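Local coordinates for protein putative isocitrate dehydrogenase, NAD-dependent (PDB 6LKY) that binds NAD and probably acts as an NAD-dependent isocitrate dehydrogenase of the isocitrate and isopropylmalate dehydrogenase family, at residues 96-101 and 109-114; 166-171 and 200-205. The protein carries 1 engineered substitution. All blocks are in the same frame, centred on the assembly; numbering follows the deposited sequence.

Interaction 1. Residues 96-101 and 109-114; sequences PAISFE and DVNLVT
Two neighbouring antiparallel strands of the large mixed sheet of the isocitrate/isopropylmalate dehydrogenase fold meet where Pro96, Ala97 and Ile98 face Val113, Leu112 and Asn111. The axes of strand segments 96-98 and 111-114 make 168° between their N-to-C directions and approach to 4.7 Å. Ala97 and Leu112 form the hydrogen-bonded pair: Ala97 N donates to Leu112 O over 2.8 Å, and Leu112 N returns a 2.9 Å bond to Ala97 O, both almost straight at hydrogen. Pro96 with Val113 and Ile98 with Asn111 are the flanking non-hydrogen-bonded pairs. Pro96, whose ring nitrogen carries no hydrogen, occupies one of these and instead lays its CB against Val113 CG2.

The two faces of the sheet differ in character. On that of Ala97 and Leu112, Leu112 CD1 meets Ala97 CB at 4.1 Å, and both side chains touch Ala237 of helix 227-240. On the face of Pro96, Ile98, Asn111 and Val113, Ile98 and Asn111 lie side by side. Here the amide oxygen Asn111 OD1 rests 3.5 Å from Ile98 CG1 and also borders CD1, while its hydrogen-bond partner is Arg166.

Beyond the regular strand pairing, Ser99 grips Val110 by two bonds, one from its backbone and one to its side chain. Ser99 N donates to Val110 O at 2.9 Å, and the same carbonyl oxygen receives a CA-H...O contact from Ile98 CA at 3.2 Å. With chi1 at -66°, Ser99 OG stands opposite its own carbonyl carbon across the CA-CB bond and reaches across to segment 109-114, where it takes the N-H of Val110. That last bond, Val110 N to Ser99 OG, spans 2.8 Å and is bent to 149° at hydrogen.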
loop_
_atom_site.group_PDB
_atom_site.type_symbol
_atom_site.label_atom_id
_atom_site.label_comp_id
_atom_site.label_asym_id
_atom_site.label_seq_id
_atom_site.Cartn_x
_atom_site.Cartn_y
_atom_site.Cartn_z
ATOM N N PRO A 96 -10.526 4.478 12.283
ATOM C CA PRO A 96 -9.550 4.579 13.382
ATOM C C PRO A 96 -8.752 3.299 13.563
ATOM O O PRO A 96 -9.280 2.190 13.454
ATOM C CB PRO A 96 -10.421 4.858 14.620
ATOM C CG PRO A 96 -11.811 5.210 14.084
ATOM C CD PRO A 96 -11.920 4.492 12.767
ATOM N N ALA A 97 -7.457 3.463 13.831
ATOM C CA ALA A 97 -6.563 2.370 14.210
ATOM C C ALA A 97 -5.837 2.810 15.480
ATOM O O ALA A 97 -4.940 3.661 15.425
ATOM C CB ALA A 97 -5.582 2.018 13.090
ATOM N N ILE A 98 -6.279 2.278 16.620
ATOM C CA ILE A 98 -5.746 2.607 17.942
ATOM C C ILE A 98 -5.390 1.297 18.639
ATOM O O ILE A 98 -6.232 0.398 18.741
ATOM C CB ILE A 98 -6.752 3.424 18.769
ATOM C CG1 ILE A 98 -7.249 4.609 17.936
ATOM C CG2 ILE A 98 -6.111 3.933 20.059
ATOM C CD1 ILE A 98 -8.339 5.406 18.578
ATOM N N SER A 99 -4.140 1.173 19.081
ATOM C CA SER A 99 -3.644 -0.083 19.640
ATOM C C SER A 99 -4.553 -0.604 20.759
ATOM O O SER A 99 -5.180 0.164 21.499
ATOM C CB SER A 99 -2.226 0.105 20.182
ATOM O OG SER A 99 -1.283 0.392 19.150
ATOM N N PHE A 100 -4.653 -1.930 20.842
ATOM C CA PHE A 100 -5.348 -2.629 21.919
ATOM C C PHE A 100 -4.297 -3.246 22.829
ATOM O O PHE A 100 -3.478 -4.050 22.369
ATOM C CB PHE A 100 -6.265 -3.735 21.393
ATOM C CG PHE A 100 -7.467 -3.239 20.653
ATOM C CD1 PHE A 100 -7.388 -2.935 19.303
ATOM C CD2 PHE A 100 -8.684 -3.099 21.300
ATOM C CE1 PHE A 100 -8.494 -2.481 18.615
ATOM C CE2 PHE A 100 -9.800 -2.649 20.613
ATOM C CZ PHE A 100 -9.706 -2.340 19.269
ATOM N N GLU A 101 -4.311 -2.859 24.103
ATOM C CA GLU A 101 -3.408 -3.468 25.074
ATOM C C GLU A 101 -3.574 -4.987 25.088
ATOM O O GLU A 101 -4.692 -5.506 25.133
ATOM C CB GLU A 101 -3.667 -2.885 26.463
ATOM C CG GLU A 101 -2.649 -3.314 27.507
ATOM C CD GLU A 101 -2.964 -2.766 28.887
ATOM O OE1 GLU A 101 -3.958 -2.017 29.026
ATOM O OE2 GLU A 101 -2.219 -3.098 29.833
ATOM N N ASP A 109 1.434 1.667 20.728
ATOM C CA ASP A 109 0.995 3.049 20.840
ATOM C C ASP A 109 0.603 3.629 19.483
ATOM O O ASP A 109 0.857 4.805 19.197
ATOM C CB ASP A 109 2.091 3.889 21.480
ATOM C CG ASP A 109 3.384 3.839 20.687
ATOM O OD1 ASP A 109 3.536 2.930 19.833
ATOM O OD2 ASP A 109 4.248 4.714 20.911
ATOM N N VAL A 110 -0.035 2.830 18.621
ATOM C CA VAL A 110 -0.581 3.370 17.378
ATOM C C VAL A 110 -1.872 4.101 17.696
ATOM O O VAL A 110 -2.713 3.597 18.449
ATOM C CB VAL A 110 -0.819 2.253 16.342
ATOM C CG1 VAL A 110 -1.255 2.857 15.020
ATOM C CG2 VAL A 110 0.442 1.405 16.156
ATOM N N ASN A 111 -2.045 5.297 17.114
ATOM C CA ASN A 111 -3.255 6.081 17.367
ATOM C C ASN A 111 -3.478 6.997 16.164
ATOM O O ASN A 111 -3.121 8.176 16.157
ATOM C CB ASN A 111 -3.163 6.879 18.670
ATOM C CG ASN A 111 -4.481 7.580 19.029
ATOM O OD1 ASN A 111 -5.421 7.637 18.233
ATOM N ND2 ASN A 111 -4.555 8.090 20.244
ATOM N N LEU A 112 -4.086 6.447 15.116
ATOM C CA LEU A 112 -4.256 7.213 13.884
ATOM C C LEU A 112 -5.665 7.009 13.353
ATOM O O LEU A 112 -6.362 6.063 13.731
ATOM C CB LEU A 112 -3.197 6.830 12.833
ATOM C CG LEU A 112 -3.200 5.399 12.279
ATOM C CD1 LEU A 112 -4.174 5.285 11.098
ATOM C CD2 LEU A 112 -1.787 4.955 11.886
ATOM N N VAL A 113 -6.100 7.924 12.489
ATOM C CA VAL A 113 -7.396 7.809 11.834
ATOM C C VAL A 113 -7.210 8.082 10.345
ATOM O O VAL A 113 -6.696 9.145 9.966
ATOM C CB VAL A 113 -8.439 8.767 12.436
ATOM C CG1 VAL A 113 -9.789 8.597 11.717
ATOM C CG2 VAL A 113 -8.589 8.529 13.948
ATOM N N THR A 114 -7.629 7.132 9.503
ATOM C CA THR A 114 -7.627 7.327 8.056
ATOM C C THR A 114 -8.968 7.893 7.611
ATOM O O THR A 114 -10.027 7.362 7.958
ATOM C CB THR A 114 -7.331 6.016 7.316
ATOM O OG1 THR A 114 -6.018 5.558 7.661
ATOM C CG2 THR A 114 -7.368 6.234 5.806
#

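Interaction 2. Residues 166-171 and 200-205; sequences RKKVTL and EFDDRI. With NAD (nicotinamide-adenine-dinucleotide), chain H.
Parallel strands 168-173 and 200-205 are the two arms of a beta-alpha-beta unit joined through helix 181-193, and Lys168, Val169, Thr170 and Leu171 pair in turn with Glu200, Phe201, Asp202 and Asp203. The axes of segments 168-171 and 200-205 approach to 4.5 Å at 27°. Backbone bonds pass alternately between them: Val169 N to Glu200 O (2.9 Å), Asp202 N to Val169 O, Leu171 N to Asp202 O and Arg204 N to Leu171 O.

A side-chain hydrogen bond joins the strands on the face of Lys168, Thr170, Glu200 and Asp202. Thr170 OG1 donates over 2.7 Å to Asp202 OD1, which accepts through its syn lone pair, on the side of OD2. Asp202 places its carboxylate there by setting CG between its backbone N and carbonyl carbon (chi1 62°). The aliphatic part of Lys168 runs past the other oxygen, CD lying 3.9 Å from Asp202 OD2; its NZ stays 4.5 Å from OD2, too far for a salt bridge, and bonds to the carbonyl of Arg219.

On the other face, Phe201 has CG anti to its backbone N (chi1 -178°), which swings the ring over toward strand 168-171. Its CD1 meets Val169 CG1 at 4.2 Å, while CE1 and CZ both touch Leu171 CB. The Phe201 side chain also touches Ala193 of helix 181-193. Asp203 turns its carboxylate from Leu171 to His173 and Arg190.

At the end of strand 200-205, Ile205 sits at the N-cap position of helix 206-215 and belongs to the NAD pocket: its CD1 lies 3.5 Å from the phosphate oxygen O2N of NAD.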
loop_
_atom_site.group_PDB
_atom_site.type_symbol
_atom_site.label_atom_id
_atom_site.label_comp_id
_atom_site.label_asym_id
_atom_site.label_seq_id
_atom_site.Cartn_x
_atom_site.Cartn_y
_atom_site.Cartn_z
ATOM N N ARG A 166 -7.498 16.369 17.535
ATOM C CA ARG A 166 -6.251 15.879 16.977
ATOM C C ARG A 166 -5.475 17.050 16.390
ATOM O O ARG A 166 -6.000 18.144 16.187
ATOM C CB ARG A 166 -6.517 14.795 15.929
ATOM C CG ARG A 166 -6.983 13.513 16.583
ATOM C CD ARG A 166 -7.150 12.367 15.623
ATOM N NE ARG A 166 -7.528 11.162 16.351
ATOM C CZ ARG A 166 -6.692 10.185 16.677
ATOM N NH1 ARG A 166 -5.415 10.239 16.316
ATOM N NH2 ARG A 166 -7.145 9.139 17.350
ATOM N N LYS A 167 -4.197 16.828 16.150
ATOM C CA LYS A 167 -3.324 17.955 15.900
ATOM C C LYS A 167 -2.705 18.020 14.508
ATOM O O LYS A 167 -2.234 19.094 14.133
ATOM C CB LYS A 167 -2.305 18.050 17.047
ATOM C CG LYS A 167 -3.044 18.890 18.129
ATOM C CD LYS A 167 -2.673 18.842 19.610
ATOM C CE LYS A 167 -1.315 18.311 19.963
ATOM N NZ LYS A 167 -1.368 17.692 21.326
ATOM N N LYS A 168 -2.737 16.945 13.711
ATOM C CA LYS A 168 -2.084 16.954 12.404
ATOM C C LYS A 168 -2.925 16.197 11.381
ATOM O O LYS A 168 -3.464 15.118 11.668
ATOM C CB LYS A 168 -0.676 16.349 12.478
ATOM C CG LYS A 168 0.043 16.232 11.122
ATOM C CD LYS A 168 1.502 15.874 11.316
ATOM C CE LYS A 168 1.641 14.589 12.126
ATOM N NZ LYS A 168 3.064 14.167 12.156
ATOM N N VAL A 169 -3.026 16.783 10.186
ATOM C CA VAL A 169 -3.559 16.128 8.991
ATOM C C VAL A 169 -2.415 15.927 8.004
ATOM O O VAL A 169 -1.712 16.885 7.654
ATOM C CB VAL A 169 -4.695 16.941 8.343
ATOM C CG1 VAL A 169 -5.036 16.365 6.953
ATOM C CG2 VAL A 169 -5.936 16.952 9.234
ATOM N N THR A 170 -2.225 14.683 7.566
ATOM C CA THR A 170 -1.274 14.317 6.522
ATOM C C THR A 170 -2.033 13.882 5.275
ATOM O O THR A 170 -2.772 12.895 5.312
ATOM C CB THR A 170 -0.368 13.182 6.982
ATOM O OG1 THR A 170 0.347 13.577 8.156
ATOM C CG2 THR A 170 0.623 12.838 5.867
ATOM N N LEU A 171 -1.849 14.603 4.178
ATOM C CA LEU A 171 -2.475 14.246 2.913
ATOM C C LEU A 171 -1.552 13.308 2.140
ATOM O O LEU A 171 -0.388 13.642 1.889
ATOM C CB LEU A 171 -2.785 15.511 2.106
ATOM C CG LEU A 171 -3.625 15.358 0.826
ATOM C CD1 LEU A 171 -4.395 16.644 0.518
ATOM C CD2 LEU A 171 -2.756 14.975 -0.383
ATOM N N GLU A 200 -2.046 21.210 12.049
ATOM C CA GLU A 200 -0.725 21.029 11.489
ATOM C C GLU A 200 -0.963 20.326 10.134
ATOM O O GLU A 200 -1.763 19.388 10.061
ATOM C CB GLU A 200 -0.081 20.107 12.512
ATOM C CG GLU A 200 0.646 20.851 13.644
ATOM C CD GLU A 200 1.691 20.079 14.419
ATOM O OE1 GLU A 200 1.452 18.885 14.721
ATOM O OE2 GLU A 200 2.548 20.774 15.036
ATOM N N PHE A 201 -0.294 20.738 9.052
ATOM C CA PHE A 201 -0.556 20.125 7.744
ATOM C C PHE A 201 0.734 19.718 7.049
ATOM O O PHE A 201 1.652 20.535 6.929
ATOM C CB PHE A 201 -1.360 21.045 6.800
ATOM C CG PHE A 201 -1.676 20.403 5.443
ATOM C CD1 PHE A 201 -2.582 19.350 5.345
ATOM C CD2 PHE A 201 -1.042 20.842 4.285
ATOM C CE1 PHE A 201 -2.861 18.761 4.119
ATOM C CE2 PHE A 201 -1.315 20.264 3.048
ATOM C CZ PHE A 201 -2.222 19.217 2.960
ATOM N N ASP A 202 0.801 18.458 6.588
ATOM C CA ASP A 202 1.869 18.029 5.692
ATOM C C ASP A 202 1.335 17.013 4.675
ATOM O O ASP A 202 0.146 16.678 4.658
ATOM C CB ASP A 202 3.078 17.507 6.491
ATOM C CG ASP A 202 2.770 16.288 7.331
ATOM O OD1 ASP A 202 1.659 15.721 7.254
ATOM O OD2 ASP A 202 3.669 15.895 8.099
ATOM N N ASP A 203 2.224 16.547 3.794
ATOM C CA ASP A 203 1.850 15.624 2.730
ATOM C C ASP A 203 2.948 14.582 2.528
ATOM O O ASP A 203 4.126 14.838 2.781
ATOM C CB ASP A 203 1.545 16.382 1.426
ATOM C CG ASP A 203 2.795 16.953 0.769
ATOM O OD1 ASP A 203 3.394 16.254 -0.077
ATOM O OD2 ASP A 203 3.184 18.097 1.101
ATOM N N ARG A 204 2.549 13.398 2.065
ATOM C CA ARG A 204 3.478 12.298 1.847
ATOM C C ARG A 204 3.115 11.565 0.563
ATOM O O ARG A 204 1.932 11.405 0.242
ATOM C CB ARG A 204 3.458 11.295 3.011
ATOM C CG ARG A 204 4.050 11.805 4.315
ATOM C CD ARG A 204 5.550 12.040 4.192
ATOM N NE ARG A 204 6.154 12.425 5.463
ATOM C CZ ARG A 204 6.317 13.680 5.872
ATOM N NH1 ARG A 204 5.906 14.693 5.118
ATOM N NH2 ARG A 204 6.890 13.927 7.044
ATOM N N ILE A 205 4.139 11.140 -0.179
ATOM C CA ILE A 205 3.914 10.233 -1.295
ATOM C C ILE A 205 3.630 8.838 -0.749
ATOM O O ILE A 205 4.248 8.394 0.232
ATOM C CB ILE A 205 5.106 10.250 -2.266
ATOM C CG1 ILE A 205 5.441 11.700 -2.646
ATOM C CG2 ILE A 205 4.757 9.483 -3.545
ATOM C CD1 ILE A 205 6.668 11.858 -3.575
HETATM P PA NAD H . 12.442 9.518 -0.358
HETATM O O1A NAD H . 13.396 10.525 -0.941
HETATM O O2A NAD H . 12.823 8.082 -0.697
HETATM O O5B NAD H . 12.464 9.764 1.218
HETATM C C5B NAD H . 11.616 8.995 2.080
HETATM C C4B NAD H . 12.245 8.956 3.472
HETATM O O4B NAD H . 13.363 8.041 3.467
HETATM C C3B NAD H . 12.801 10.331 3.844
HETATM O O3B NAD H . 12.519 10.642 5.207
HETATM C C2B NAD H . 14.295 10.173 3.613
HETATM O O2B NAD H . 15.155 10.943 4.451
HETATM C C1B NAD H . 14.571 8.699 3.863
HETATM N N9A NAD H . 15.722 8.439 2.986
HETATM C C8A NAD H . 15.463 7.600 1.812
HETATM N N7A NAD H . 16.825 7.160 1.402
HETATM C C5A NAD H . 17.340 6.674 2.698
HETATM C C6A NAD H . 18.824 6.377 2.910
HETATM N N6A NAD H . 19.607 6.438 1.676
HETATM N N1A NAD H . 19.274 7.208 4.044
HETATM C C2A NAD H . 18.356 6.959 5.161
HETATM N N3A NAD H . 17.121 7.747 5.020
HETATM C C4A NAD H . 16.913 7.823 3.571
HETATM O O3 NAD H . 10.959 9.726 -0.898
HETATM P PN NAD H . 10.184 11.114 -1.097
HETATM O O1N NAD H . 10.578 12.137 -0.069
HETATM O O2N NAD H . 8.730 10.752 -1.016
HETATM O O5D NAD H . 10.568 11.611 -2.583
HETATM C C5D NAD H . 11.675 12.473 -2.853
HETATM C C4D NAD H . 11.955 12.519 -4.364
HETATM O O4D NAD H . 12.530 11.268 -4.825
HETATM C C3D NAD H . 10.700 12.750 -5.212
HETATM O O3D NAD H . 10.952 13.771 -6.181
HETATM C C2D NAD H . 10.478 11.419 -5.918
HETATM O O2D NAD H . 9.949 11.585 -7.247
HETATM C C1D NAD H . 11.878 10.842 -6.042
HETATM N N1N NAD H . 11.782 9.373 -6.155
HETATM C C2N NAD H . 12.976 8.858 -6.834
HETATM C C3N NAD H . 13.319 7.387 -6.622
HETATM C C7N NAD H . 14.196 6.698 -7.682
HETATM O O7N NAD H . 14.830 7.691 -8.471
HETATM N N7N NAD H . 13.602 5.635 -8.509
HETATM C C4N NAD H . 12.363 6.513 -5.817
HETATM C C5N NAD H . 11.335 7.207 -4.930
HETATM C C6N NAD H . 11.263 8.731 -4.926
#

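Followed from the N terminus, interaction 1 closes first: the chain leaves strand 92-98 and returns through the loop of residues 99-110 to pair as strand 111-117. Interaction 2 opens later and closes a longer excursion through helix 181-193, so the two are in series and neither encloses nor crosses the other. Both belong to one mixed sheet, in which strand 222-225 stands between 111-117 and 168-173, leaving the contact centres 16 Å apart. Arg166, at the start of segment 166-171, reaches across to interaction 1. It probably hydrogen-bonds to Asn111, packs on Val113, and forms a salt bridge with Asp221, tying the start of interaction 2 to the flank of interaction 1.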